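Local coordinates for protein myosin-I heavy chain (Dictyostelium discoideum, PDB 5EJR) that is an actin-based motor with ATPase activity that acts in early phagocytosis and adhesion, represented here by its C-terminal MyTH4-FERM tail region, at residues Thr85-Ile90 / Pro192-Ile197; Gln91-Arg96 / Tyr132-Thr137; Gln186-Gly191 / Ile274-Ala279; Gly207-Cys212 / Leu223-Thr228; Thr231-Thr236 / Val268-Met273. One frame throughout, in Å; residues are numbered along the deposited sequence. Where two conformers were deposited one is given.

Interaction 1: residues Thr85-Ile90 / Pro192-Ile197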
# COMPACT_ATOMS: atom_id res chain seq x y z
N THR A 85 0.54 -4.96 -19.43
CA THR A 85 0.63 -6.31 -18.88
C THR A 85 -0.75 -6.78 -18.40
O THR A 85 -1.65 -5.94 -18.24
CB THR A 85 1.72 -6.42 -17.79
OG1 THR A 85 1.86 -7.79 -17.40
CG2 THR A 85 1.42 -5.59 -16.56
N ALA A 86 -0.91 -8.09 -18.15
CA ALA A 86 -2.17 -8.68 -17.67
C ALA A 86 -2.67 -8.04 -16.35
O ALA A 86 -3.87 -7.80 -16.22
CB ALA A 86 -2.02 -10.18 -17.50
N SER A 87 -1.75 -7.75 -15.38
CA SER A 87 -2.15 -7.14 -14.11
C SER A 87 -2.69 -5.73 -14.34
O SER A 87 -3.74 -5.37 -13.78
CB SER A 87 -1.01 -7.14 -13.10
OG SER A 87 0.12 -6.42 -13.55
N LEU A 88 -2.01 -4.96 -15.20
CA LEU A 88 -2.37 -3.60 -15.62
C LEU A 88 -3.72 -3.60 -16.34
O LEU A 88 -4.53 -2.70 -16.12
CB LEU A 88 -1.27 -3.05 -16.54
CG LEU A 88 -0.30 -2.00 -15.97
CD1 LEU A 88 0.32 -2.44 -14.65
CD2 LEU A 88 0.80 -1.67 -16.97
N VAL A 89 -4.00 -4.67 -17.13
CA VAL A 89 -5.27 -4.80 -17.87
C VAL A 89 -6.44 -5.02 -16.92
O VAL A 89 -7.43 -4.29 -17.00
CB VAL A 89 -5.17 -5.86 -19.01
CG1 VAL A 89 -6.55 -6.24 -19.54
CG2 VAL A 89 -4.29 -5.35 -20.14
N ILE A 90 -6.33 -5.99 -15.99
CA ILE A 90 -7.39 -6.25 -15.01
C ILE A 90 -7.56 -5.06 -14.03
O ILE A 90 -8.68 -4.78 -13.64
CB ILE A 90 -7.22 -7.62 -14.30
CG1 ILE A 90 -8.50 -8.01 -13.51
CG2 ILE A 90 -5.95 -7.69 -13.44
CD1 ILE A 90 -8.60 -9.54 -13.13
N PRO A 192 -6.14 -6.29 -8.83
CA PRO A 192 -4.97 -7.01 -8.31
C PRO A 192 -3.65 -6.76 -9.02
O PRO A 192 -3.61 -6.59 -10.23
CB PRO A 192 -5.40 -8.47 -8.44
CG PRO A 192 -6.29 -8.48 -9.66
CD PRO A 192 -7.00 -7.16 -9.66
N SER A 193 -2.54 -6.81 -8.24
CA SER A 193 -1.17 -6.70 -8.73
C SER A 193 -0.80 -8.08 -9.29
O SER A 193 -1.50 -9.04 -8.98
CB SER A 193 -0.22 -6.37 -7.58
OG SER A 193 -0.29 -7.33 -6.54
N ALA A 194 0.31 -8.19 -10.03
CA ALA A 194 0.80 -9.48 -10.54
C ALA A 194 1.13 -10.41 -9.36
O ALA A 194 0.96 -11.62 -9.47
CB ALA A 194 2.02 -9.28 -11.42
N THR A 195 1.51 -9.82 -8.19
CA THR A 195 1.79 -10.53 -6.93
C THR A 195 0.51 -11.17 -6.39
O THR A 195 0.52 -12.36 -6.05
CB THR A 195 2.42 -9.56 -5.90
OG1 THR A 195 3.69 -9.17 -6.40
CG2 THR A 195 2.60 -10.18 -4.51
N GLU A 196 -0.58 -10.37 -6.27
CA GLU A 196 -1.87 -10.85 -5.77
C GLU A 196 -2.42 -11.92 -6.69
O GLU A 196 -3.11 -12.83 -6.23
CB GLU A 196 -2.89 -9.71 -5.70
CG GLU A 196 -4.15 -10.11 -4.95
CD GLU A 196 -5.17 -9.02 -4.73
OE1 GLU A 196 -4.85 -7.85 -5.03
OE2 GLU A 196 -6.28 -9.33 -4.23
N ILE A 197 -2.15 -11.79 -8.00
CA ILE A 197 -2.64 -12.73 -9.01
C ILE A 197 -1.99 -14.10 -8.79
O ILE A 197 -2.70 -15.08 -8.62
CB ILE A 197 -2.48 -12.16 -10.45
CG1 ILE A 197 -3.54 -11.05 -10.70
CG2 ILE A 197 -2.62 -13.26 -11.51
CD1 ILE A 197 -3.21 -10.02 -11.85
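Ser87 and Ile90, in the first turns of helix 86-99, make a buried, largely apolar contact with Pro192, Ala194 and Ile197 at the start of helix 194-205. The backbones come nearest where Ser87 CA lies 5.2 Å from Ala194 CA. Here Ser87 CB approaches Ala194 N to 3.5 Å, while the far methyl of Ile197 reaches the same serine, with CD1 3.8 Å from Ser87 CB. Ile90 does its touching with a single branch. Because its CG1 is anti to the backbone N (chi1 -168°), CG2 is left to meet both Pro192 CG at 3.9 Å and Ile197 CD1 at 3.9 Å. The Ile90 side chain crosses that of Pro192 at about a right angle, whereas Ile90 and Ile197 slide past each other in opposite directions. Both segments belong to the MyTH4 domain, an all-helical bundle in which Trp74 of helix 58-75 and Phe133 of helix 121-137 also pack on Ile90. Helix 194-205 begins with a side-chain N-cap, Ser193 OG accepting from Glu196 N at 3.1 Å. The carboxylate of Glu282, from helix 274-283 of the FERM domain, bridges the two segments by hydrogen bonds, one oxygen taking Ser87 OG and the other Ala194 N.

Interaction 2: residues Gln91-Arg96 / Tyr132-Thr137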
# COMPACT_ATOMS: atom_id res chain seq x y z
N GLN A 91 -6.46 -4.34 -13.68
CA GLN A 91 -6.57 -3.14 -12.82
C GLN A 91 -7.46 -2.07 -13.50
O GLN A 91 -8.30 -1.48 -12.83
CB GLN A 91 -5.19 -2.57 -12.51
CG GLN A 91 -4.53 -3.27 -11.32
CD GLN A 91 -3.04 -3.12 -11.36
OE1 GLN A 91 -2.49 -2.08 -11.73
NE2 GLN A 91 -2.34 -4.18 -11.01
N SER A 92 -7.33 -1.91 -14.84
CA SER A 92 -8.14 -1.00 -15.67
C SER A 92 -9.62 -1.38 -15.59
O SER A 92 -10.45 -0.52 -15.32
CB SER A 92 -7.65 -1.02 -17.11
OG SER A 92 -8.43 -0.16 -17.92
N ILE A 93 -9.93 -2.70 -15.75
CA ILE A 93 -11.28 -3.26 -15.70
C ILE A 93 -11.93 -3.01 -14.37
O ILE A 93 -13.08 -2.57 -14.32
CB ILE A 93 -11.32 -4.77 -16.08
CG1 ILE A 93 -10.79 -5.01 -17.51
CG2 ILE A 93 -12.74 -5.38 -15.91
CD1 ILE A 93 -10.40 -6.46 -17.82
N ILE A 94 -11.21 -3.30 -13.27
CA ILE A 94 -11.79 -3.12 -11.94
C ILE A 94 -11.93 -1.62 -11.64
O ILE A 94 -12.96 -1.23 -11.08
CB ILE A 94 -11.05 -3.96 -10.86
CG1 ILE A 94 -11.56 -5.43 -10.90
CG2 ILE A 94 -11.22 -3.38 -9.45
CD1 ILE A 94 -10.53 -6.39 -10.68
N SER A 95 -10.98 -0.80 -12.10
CA SER A 95 -11.05 0.66 -11.92
C SER A 95 -12.32 1.19 -12.61
O SER A 95 -13.11 1.90 -11.98
CB SER A 95 -9.80 1.35 -12.48
OG SER A 95 -9.98 2.75 -12.55
N ARG A 96 -12.56 0.73 -13.87
CA ARG A 96 -13.77 1.11 -14.63
C ARG A 96 -15.02 0.73 -13.84
O ARG A 96 -15.94 1.54 -13.73
CB ARG A 96 -13.74 0.48 -16.03
CG ARG A 96 -14.88 0.92 -16.96
CD ARG A 96 -14.74 0.36 -18.36
NE ARG A 96 -13.52 0.80 -19.05
CZ ARG A 96 -12.43 0.05 -19.20
NH1 ARG A 96 -12.38 -1.18 -18.69
NH2 ARG A 96 -11.37 0.54 -19.83
N TYR A 132 -13.84 -13.62 -9.92
CA TYR A 132 -13.36 -13.63 -8.53
C TYR A 132 -12.90 -12.23 -8.10
O TYR A 132 -13.29 -11.76 -7.04
CB TYR A 132 -12.21 -14.64 -8.37
CG TYR A 132 -11.46 -14.44 -7.07
CD1 TYR A 132 -11.97 -14.88 -5.86
CD2 TYR A 132 -10.24 -13.75 -7.05
CE1 TYR A 132 -11.31 -14.66 -4.66
CE2 TYR A 132 -9.57 -13.51 -5.85
CZ TYR A 132 -10.10 -13.98 -4.66
OH TYR A 132 -9.43 -13.78 -3.47
N PHE A 133 -12.03 -11.60 -8.93
CA PHE A 133 -11.45 -10.28 -8.68
C PHE A 133 -12.49 -9.16 -8.74
O PHE A 133 -12.34 -8.16 -8.05
CB PHE A 133 -10.24 -10.01 -9.57
CG PHE A 133 -9.01 -10.82 -9.21
CD1 PHE A 133 -8.45 -10.74 -7.94
CD2 PHE A 133 -8.38 -11.62 -10.16
CE1 PHE A 133 -7.31 -11.49 -7.61
CE2 PHE A 133 -7.24 -12.37 -9.83
CZ PHE A 133 -6.71 -12.30 -8.55
N LEU A 134 -13.61 -9.37 -9.47
CA LEU A 134 -14.70 -8.40 -9.46
C LEU A 134 -15.45 -8.60 -8.15
O LEU A 134 -15.75 -7.61 -7.47
CB LEU A 134 -15.70 -8.61 -10.62
CG LEU A 134 -15.21 -8.43 -12.05
CD1 LEU A 134 -16.25 -8.95 -13.04
CD2 LEU A 134 -14.92 -6.97 -12.36
N SER A 135 -15.76 -9.86 -7.79
CA SER A 135 -16.54 -10.19 -6.59
C SER A 135 -15.87 -9.75 -5.27
O SER A 135 -16.58 -9.52 -4.30
CB SER A 135 -16.89 -11.68 -6.55
OG SER A 135 -15.74 -12.47 -6.28
N ILE A 136 -14.53 -9.63 -5.24
CA ILE A 136 -13.85 -9.16 -4.03
C ILE A 136 -13.95 -7.62 -3.90
O ILE A 136 -13.89 -7.10 -2.79
CB ILE A 136 -12.39 -9.68 -3.86
CG1 ILE A 136 -11.52 -9.39 -5.09
CG2 ILE A 136 -12.37 -11.17 -3.49
CD1 ILE A 136 -10.01 -9.49 -4.87
N THR A 137 -14.17 -6.90 -5.04
CA THR A 137 -14.24 -5.44 -5.11
C THR A 137 -15.66 -4.85 -4.94
O THR A 137 -15.91 -4.10 -4.00
CB THR A 137 -13.57 -4.95 -6.39
OG1 THR A 137 -12.44 -5.78 -6.64
CG2 THR A 137 -13.11 -3.49 -6.29
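Ile94 fills the gap between helix 86-99 and helix 121-137 by touching three residues of the second at once. The axes of the two short segments pass 10.5 Å apart at -38°, with N-to-C directions roughly aligned. The longer branch of the isoleucine meets Phe133 and Leu134, CD1 lying 3.7 Å from Phe133 O and CG1 4.0 Å from Leu134 CD2; the CG2 methyl meets Thr137 CG2 at 3.7 Å. Placing CG1 beside the backbone N (chi1 -81°) frees CG2 to face the threonine. The Thr137 hydroxyl turns back on its own helix, donating to Phe133 O at 2.8 Å nearly along the C=O axis, which leaves its methyl as the nearer partner of Ile94 CG2. Cut back to an alanine here, the side chain would lose both branches, and Phe133, Leu134 and Thr137 would probably face a gap. Packing is looser at Ile93, whose CG2 comes no nearer than 4.5 Å to Leu134 CD2, and the partly exposed Ser95 points its CB away from the partner helix. Around this pair the MyTH4 bundle closes in: helix 58-75 and helix 104-113 pack on Ile93, the latter also on Leu134, while helix 164-178 lies against Tyr132 and Ser135.

Interaction 3: residues Gln186-Gly191 / Ile274-Ala279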
# COMPACT_ATOMS: atom_id res chain seq x y z
N GLN A 186 -13.37 -2.35 4.62
CA GLN A 186 -12.83 -3.50 3.91
C GLN A 186 -12.98 -3.39 2.38
O GLN A 186 -12.42 -4.22 1.67
CB GLN A 186 -13.42 -4.82 4.44
CG GLN A 186 -12.67 -5.32 5.67
CD GLN A 186 -13.20 -6.61 6.24
OE1 GLN A 186 -14.41 -6.89 6.24
NE2 GLN A 186 -12.31 -7.40 6.82
N GLN A 187 -13.67 -2.36 1.88
CA GLN A 187 -13.86 -2.17 0.45
C GLN A 187 -12.56 -1.82 -0.26
O GLN A 187 -12.00 -0.75 -0.00
CB GLN A 187 -14.98 -1.18 0.14
CG GLN A 187 -16.37 -1.74 0.49
CD GLN A 187 -17.50 -0.74 0.36
OE1 GLN A 187 -17.32 0.45 0.07
NE2 GLN A 187 -18.72 -1.21 0.58
N ARG A 188 -12.04 -2.75 -1.10
CA ARG A 188 -10.79 -2.61 -1.87
C ARG A 188 -10.89 -1.46 -2.87
O ARG A 188 -11.97 -1.22 -3.41
CB ARG A 188 -10.45 -3.93 -2.61
CG ARG A 188 -9.91 -5.05 -1.71
CD ARG A 188 -8.41 -4.94 -1.39
NE ARG A 188 -7.59 -4.88 -2.60
CZ ARG A 188 -7.13 -5.94 -3.25
NH1 ARG A 188 -7.36 -7.17 -2.79
NH2 ARG A 188 -6.43 -5.79 -4.37
N LYS A 189 -9.77 -0.73 -3.11
CA LYS A 189 -9.73 0.45 -3.98
C LYS A 189 -9.04 0.18 -5.30
O LYS A 189 -9.10 1.02 -6.20
CB LYS A 189 -9.00 1.62 -3.26
CG LYS A 189 -9.52 1.98 -1.87
CD LYS A 189 -10.77 2.84 -1.92
CE LYS A 189 -11.31 3.17 -0.55
NZ LYS A 189 -12.08 2.05 0.04
N MET A 190 -8.29 -0.92 -5.38
CA MET A 190 -7.53 -1.26 -6.58
C MET A 190 -7.84 -2.68 -7.01
O MET A 190 -8.29 -3.50 -6.19
CB MET A 190 -6.01 -1.16 -6.33
CG MET A 190 -5.50 0.22 -5.98
SD MET A 190 -5.54 1.38 -7.38
CE MET A 190 -4.03 0.94 -8.21
N GLY A 191 -7.54 -2.95 -8.28
CA GLY A 191 -7.60 -4.28 -8.88
C GLY A 191 -6.35 -5.02 -8.43
O GLY A 191 -5.52 -4.44 -7.71
N ILE A 274 -3.02 -3.71 2.04
CA ILE A 274 -1.68 -4.04 1.49
C ILE A 274 -1.73 -4.34 -0.01
O ILE A 274 -0.87 -3.86 -0.75
CB ILE A 274 -0.92 -5.14 2.30
CG1 ILE A 274 0.45 -5.47 1.64
CG2 ILE A 274 -1.78 -6.39 2.53
CD1 ILE A 274 1.46 -6.12 2.55
N TYR A 275 -2.77 -5.05 -0.47
CA TYR A 275 -2.90 -5.37 -1.89
C TYR A 275 -3.18 -4.14 -2.76
O TYR A 275 -2.69 -4.08 -3.89
CB TYR A 275 -3.91 -6.50 -2.12
CG TYR A 275 -3.33 -7.89 -1.91
CD1 TYR A 275 -2.14 -8.27 -2.51
CD2 TYR A 275 -4.01 -8.84 -1.16
CE1 TYR A 275 -1.61 -9.55 -2.33
CE2 TYR A 275 -3.50 -10.12 -0.98
CZ TYR A 275 -2.30 -10.47 -1.57
OH TYR A 275 -1.78 -11.73 -1.40
N ASP A 276 -3.88 -3.11 -2.20
CA ASP A 276 -4.10 -1.85 -2.93
C ASP A 276 -2.77 -1.12 -3.12
O ASP A 276 -2.54 -0.53 -4.18
CB ASP A 276 -5.13 -0.95 -2.23
CG ASP A 276 -6.57 -1.40 -2.36
OD1 ASP A 276 -6.87 -2.20 -3.28
OD2 ASP A 276 -7.42 -0.92 -1.56
N VAL A 277 -1.87 -1.20 -2.11
CA VAL A 277 -0.54 -0.60 -2.16
C VAL A 277 0.29 -1.32 -3.24
O VAL A 277 0.97 -0.65 -4.01
CB VAL A 277 0.20 -0.61 -0.79
CG1 VAL A 277 1.58 0.03 -0.90
CG2 VAL A 277 -0.62 0.05 0.32
N LEU A 278 0.25 -2.66 -3.27
CA LEU A 278 1.03 -3.41 -4.26
C LEU A 278 0.63 -3.08 -5.70
O LEU A 278 1.51 -3.00 -6.56
CB LEU A 278 1.02 -4.93 -4.01
CG LEU A 278 1.76 -5.37 -2.75
CD1 LEU A 278 1.36 -6.81 -2.36
CD2 LEU A 278 3.29 -5.27 -2.93
N ALA A 279 -0.67 -2.84 -5.93
CA ALA A 279 -1.20 -2.47 -7.24
C ALA A 279 -0.69 -1.06 -7.61
O ALA A 279 -0.12 -0.88 -8.69
CB ALA A 279 -2.72 -2.49 -7.21
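Arg188 to Gly191 run as an irregular loop past the first turns of helix 274-283, with Met190 CA 5.0 Å from Asp276 CA. This is a seam between the MyTH4 domain and the ubiquitin-like first lobe of the FERM domain, with one carboxylate at the centre of its polar bonds. Asp276 OD2 accepts from Lys189 N at 2.8 Å, on the syn side but tilted out of the carboxylate plane. Asp276 OD1 is gripped twice, by Met190 N at 2.8 Å and by Arg188 NE at 2.9 Å, the two donors coming from opposite faces of the carboxylate. The arginine bond is a nearly straight salt bridge (168°), with the oxygen close to the guanidinium plane. To bring NE there the chain folds at both chi2 and chi3, and one face of the guanidinium then lies over Tyr275 CB. Its NH2 forms a second salt bridge with Glu196 of helix 194-205, so its buried positive charge is met by two carboxylates, which would probably favour the charged form. Further along the helix, Met190 CB packs 3.7 Å from Ala279 CB. That same methyl covers Gly191 O, Ala279 CB lying 3.4 Å from this buried oxygen, which has no polar partner in the model.

Interaction 4: residues Gly207-Cys212 / Leu223-Thr228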
# COMPACT_ATOMS: atom_id res chain seq x y z
N GLY A 207 -2.65 -24.84 -2.33
CA GLY A 207 -3.25 -24.67 -1.01
C GLY A 207 -2.37 -23.93 -0.01
O GLY A 207 -2.81 -23.68 1.13
N ASP A 208 -1.13 -23.56 -0.42
CA ASP A 208 -0.14 -22.86 0.41
C ASP A 208 -0.58 -21.45 0.83
O ASP A 208 -1.29 -20.77 0.07
CB ASP A 208 1.24 -22.82 -0.29
CG ASP A 208 1.22 -22.45 -1.76
OD1 ASP A 208 0.25 -21.79 -2.20
OD2 ASP A 208 2.18 -22.82 -2.48
N ILE A 209 -0.15 -21.02 2.03
CA ILE A 209 -0.49 -19.71 2.60
C ILE A 209 0.27 -18.57 1.93
O ILE A 209 1.50 -18.60 1.84
CB ILE A 209 -0.34 -19.69 4.16
CG1 ILE A 209 -0.62 -18.29 4.78
CG2 ILE A 209 1.02 -20.24 4.63
CD1 ILE A 209 -2.11 -17.94 5.05
N SER A 210 -0.48 -17.55 1.49
CA SER A 210 0.09 -16.35 0.87
C SER A 210 0.83 -15.51 1.94
O SER A 210 0.33 -15.32 3.04
CB SER A 210 -1.01 -15.52 0.22
OG SER A 210 -1.52 -16.19 -0.92
N THR A 211 2.04 -15.05 1.60
CA THR A 211 2.86 -14.22 2.50
C THR A 211 3.42 -13.01 1.76
O THR A 211 3.59 -13.07 0.54
CB THR A 211 4.05 -15.00 3.11
OG1 THR A 211 5.00 -15.33 2.09
CG2 THR A 211 3.63 -16.25 3.93
N CYS A 212 3.76 -11.96 2.50
CA CYS A 212 4.41 -10.77 1.99
C CYS A 212 5.73 -10.61 2.76
O CYS A 212 5.76 -10.80 3.97
CB CYS A 212 3.53 -9.53 2.14
SG CYS A 212 4.22 -8.04 1.37
N LEU A 223 8.33 -13.02 6.90
CA LEU A 223 7.26 -13.32 5.98
C LEU A 223 5.97 -13.20 6.75
O LEU A 223 5.80 -13.86 7.77
CB LEU A 223 7.43 -14.73 5.36
CG LEU A 223 8.66 -14.93 4.46
CD1 LEU A 223 8.82 -16.38 4.08
CD2 LEU A 223 8.59 -14.07 3.21
N ALA A 224 5.10 -12.28 6.31
CA ALA A 224 3.83 -12.04 6.97
C ALA A 224 2.68 -12.67 6.21
O ALA A 224 2.61 -12.52 4.99
CB ALA A 224 3.59 -10.54 7.08
N LYS A 225 1.73 -13.28 6.92
CA LYS A 225 0.53 -13.88 6.31
C LYS A 225 -0.34 -12.73 5.76
O LYS A 225 -0.55 -11.72 6.44
CB LYS A 225 -0.26 -14.72 7.32
CG LYS A 225 0.39 -16.06 7.64
CD LYS A 225 -0.13 -16.66 8.96
CE LYS A 225 -1.39 -17.49 8.80
NZ LYS A 225 -1.95 -17.91 10.11
N ILE A 226 -0.78 -12.87 4.51
CA ILE A 226 -1.54 -11.85 3.77
C ILE A 226 -2.83 -12.43 3.18
O ILE A 226 -2.82 -13.49 2.56
CB ILE A 226 -0.59 -11.20 2.69
CG1 ILE A 226 -1.17 -9.94 2.05
CG2 ILE A 226 -0.14 -12.17 1.61
CD1 ILE A 226 -0.14 -9.24 1.08
N ASN A 227 -3.95 -11.75 3.41
CA ASN A 227 -5.25 -12.12 2.87
C ASN A 227 -5.70 -10.93 2.01
O ASN A 227 -5.11 -9.86 2.10
CB ASN A 227 -6.28 -12.37 3.98
CG ASN A 227 -5.75 -13.11 5.20
OD1 ASN A 227 -4.93 -14.03 5.11
ND2 ASN A 227 -6.25 -12.72 6.37
N THR A 228 -6.77 -11.12 1.21
CA THR A 228 -7.38 -10.11 0.32
C THR A 228 -7.57 -8.75 0.98
O THR A 228 -7.26 -7.73 0.37
CB THR A 228 -8.74 -10.64 -0.19
OG1 THR A 228 -8.53 -11.92 -0.79
CG2 THR A 228 -9.41 -9.71 -1.19
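Cys212 and Ala224 form an antiparallel hydrogen-bonded pair: Cys212 N donates to Ala224 O at 2.8 Å, and Ala224 N returns a bond to Cys212 O at 2.8 Å. The next pair, Thr211 with Lys225, is non-hydrogen-bonded, and there the backbones draw to a CA-CA distance of 4.5 Å. Beside this pair, Thr211 CA makes a close CA-H...O contact with Ala224 O at 3.0 Å. One residue further out, Ile226 N donates to Ser210 O at 3.1 Å, where regular strand pairing has already ended.

Side chains flank this ladder on both faces. On the side of Thr211 and Lys225, Ile209 crosses the lysine at about a right angle, its CG1 resting 3.8 Å from Lys225 CG on the aliphatic part of the chain. On the side of Cys212 and Ala224, Ile226 extends CG1 anti to its own backbone N (chi1 -169°), carrying CD1 to 3.8 Å from Cys212 CB, while its CG2 branch stays against the Ser210 carbonyl.

These two strands, 211-215 and 221-225, make the opening hairpin of the RA-like, ubiquitin-type lobe of the FERM domain. Its Cys212-Ala224 face turns inward: Ala224 packs on Ile235, Thr238 and Val239 of helix 232-243, and both Cys212 and Ile226 pack on Ile274 of helix 274-283. Ser210, by contrast, touches Ser199 of helix 194-205, the last helix before the hairpin.

Interaction 5: residues Thr231-Thr236 / Val268-Met273. With EDO (1,2-ethanediol), chain E.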
# COMPACT_ATOMS: atom_id res chain seq x y z
N THR A 231 -4.97 -5.18 6.19
CA THR A 231 -4.53 -3.79 6.27
C THR A 231 -3.04 -3.72 6.64
O THR A 231 -2.47 -4.68 7.18
CB THR A 231 -5.33 -3.00 7.30
OG1 THR A 231 -5.08 -3.56 8.59
CG2 THR A 231 -6.81 -2.91 6.98
N ILE A 232 -2.43 -2.56 6.40
CA ILE A 232 -1.03 -2.31 6.75
C ILE A 232 -0.84 -2.41 8.28
O ILE A 232 0.18 -2.93 8.74
CB ILE A 232 -0.59 -0.97 6.10
CG1 ILE A 232 -0.55 -1.13 4.55
CG2 ILE A 232 0.75 -0.40 6.67
CD1 ILE A 232 0.64 -1.97 3.90
N ARG A 233 -1.89 -2.03 9.05
CA ARG A 233 -1.84 -2.11 10.52
C ARG A 233 -1.72 -3.55 10.97
O ARG A 233 -0.89 -3.84 11.84
CB ARG A 233 -3.03 -1.42 11.19
CG ARG A 233 -2.96 -1.39 12.73
CD ARG A 233 -1.83 -0.50 13.28
NE ARG A 233 -0.67 -1.27 13.73
CZ ARG A 233 0.50 -0.74 14.10
NH1 ARG A 233 0.69 0.57 14.04
NH2 ARG A 233 1.48 -1.52 14.51
N GLU A 234 -2.50 -4.46 10.35
CA GLU A 234 -2.47 -5.90 10.66
C GLU A 234 -1.14 -6.54 10.31
O GLU A 234 -0.64 -7.32 11.12
CB GLU A 234 -3.65 -6.66 10.00
CG GLU A 234 -5.01 -6.24 10.54
CD GLU A 234 -6.23 -6.65 9.72
OE1 GLU A 234 -6.10 -6.84 8.49
OE2 GLU A 234 -7.33 -6.73 10.31
N ILE A 235 -0.55 -6.25 9.13
CA ILE A 235 0.76 -6.81 8.79
C ILE A 235 1.86 -6.25 9.69
O ILE A 235 2.79 -6.99 10.00
CB ILE A 235 1.22 -6.80 7.32
CG1 ILE A 235 1.13 -5.40 6.70
CG2 ILE A 235 0.53 -7.86 6.47
CD1 ILE A 235 2.34 -5.09 5.84
N THR A 236 1.78 -4.94 10.09
CA THR A 236 2.78 -4.36 11.00
C THR A 236 2.72 -5.15 12.31
O THR A 236 3.76 -5.54 12.83
CB THR A 236 2.53 -2.85 11.24
OG1 THR A 236 2.52 -2.14 10.00
CG2 THR A 236 3.59 -2.23 12.14
N VAL A 268 3.44 4.51 4.86
CA VAL A 268 2.29 3.83 4.29
C VAL A 268 1.20 3.92 5.34
O VAL A 268 1.43 3.54 6.48
CB VAL A 268 2.58 2.35 3.89
CG1 VAL A 268 1.35 1.72 3.23
CG2 VAL A 268 3.77 2.28 2.95
N SER A 269 0.02 4.41 4.99
CA SER A 269 -1.06 4.53 5.96
C SER A 269 -1.41 3.20 6.54
O SER A 269 -1.58 2.25 5.79
CB SER A 269 -2.31 5.14 5.32
OG SER A 269 -3.33 5.24 6.30
N GLU A 270 -1.55 3.13 7.86
CA GLU A 270 -1.97 1.89 8.53
C GLU A 270 -3.37 1.40 8.10
O GLU A 270 -3.69 0.23 8.29
CB GLU A 270 -1.90 2.06 10.07
CG GLU A 270 -2.88 3.06 10.65
CD GLU A 270 -3.00 2.96 12.16
OE1 GLU A 270 -2.14 3.54 12.86
OE2 GLU A 270 -3.92 2.27 12.64
N THR A 271 -4.21 2.30 7.53
CA THR A 271 -5.56 1.92 7.08
C THR A 271 -5.60 1.46 5.66
O THR A 271 -6.67 1.02 5.21
CB THR A 271 -6.58 3.05 7.29
OG1 THR A 271 -6.11 4.23 6.65
CG2 THR A 271 -6.93 3.27 8.76
N ASP A 272 -4.48 1.56 4.92
CA ASP A 272 -4.50 1.10 3.54
C ASP A 272 -4.54 -0.45 3.52
O ASP A 272 -4.05 -1.10 4.46
CB ASP A 272 -3.23 1.54 2.79
CG ASP A 272 -3.13 2.98 2.33
OD1 ASP A 272 -4.07 3.78 2.60
OD2 ASP A 272 -2.11 3.33 1.69
N MET A 273 -5.06 -1.00 2.41
CA MET A 273 -5.09 -2.43 2.12
C MET A 273 -3.75 -2.71 1.52
O MET A 273 -3.37 -2.02 0.57
CB MET A 273 -6.17 -2.77 1.07
CG MET A 273 -7.56 -2.50 1.55
SD MET A 273 -7.78 -3.11 3.22
CE MET A 273 -9.38 -3.74 3.08
C1 EDO E . 1.85 5.76 10.52
O1 EDO E . 2.66 4.59 10.34
C2 EDO E . 0.84 5.91 9.32
O2 EDO E . -0.24 5.01 9.55
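Arg233 and Glu270 set two flat groups at a steep angle, the guanidinium and carboxylate planes being 74° apart. Glu270 OE1 lies at the guanidinium edge, yet at 4.3 Å from Arg233 NH1 it is beyond a salt bridge; the closer touch is Arg233 CD against Glu270 OE2 at 3.5 Å. The arginine's charge is met instead by Asp237 on its own helix, and its NH1 also bonds the carbonyl of Phe253.

Backbone bonds tie the segments more firmly. Arg233 N donates to Glu270 O at 3.0 Å, and Ile232 N donates to Asp272 O at 2.9 Å. The two carbonyls thus take up successive amides at the start of helix 232-243. Ile232 also crosses Val268 at about a right angle, CG1 to CG1 at 3.7 Å, and the Thr231 and Met273 backbones are bridged, CA to CA 4.4 Å. A 1,2-ethanediol, probably from the crystallisation liquor, accepts from Glu270 N.

Thr231 holds its OG1 between the backbone N and the carbonyl carbon (chi1 64°), where it accepts from Glu234 N at 3.3 Å, while Thr231 N donates to Glu234 OE1. A valine in its place would probably leave Glu234 N without its cap and the helix start less firmly fixed. The reciprocal bonds of Thr231 and Glu234 form a capping box, and facing it a type I turn from Ser269 to Asp272 leads into helix 274-283; together they bring two helix starts of the ubiquitin-like FERM lobe side by side.

Along the chain the five contacts pass from the MyTH4 bundle into the first FERM lobe. Interactions 1 and 2 share helix 86-99, with centres about 10 Å apart; they touch through Pro192, which meets Phe133 and Gln91 NE2, and interaction 2 falls between the two segments of interaction 1. Interactions 4 and 5 lie within the ubiquitin-like lobe, centres about 15 Å apart, strand 221-225 being followed by helix 232-243. Interaction 3 joins the two domains: its centre lies about 10 to 15 Å from the centres of the other four, and it touches all of them. Its segments alternate in sequence with those of interaction 1, and they bracket interactions 4 and 5. Such interlocking is consistent with MyTH4 and FERM packing as one unit.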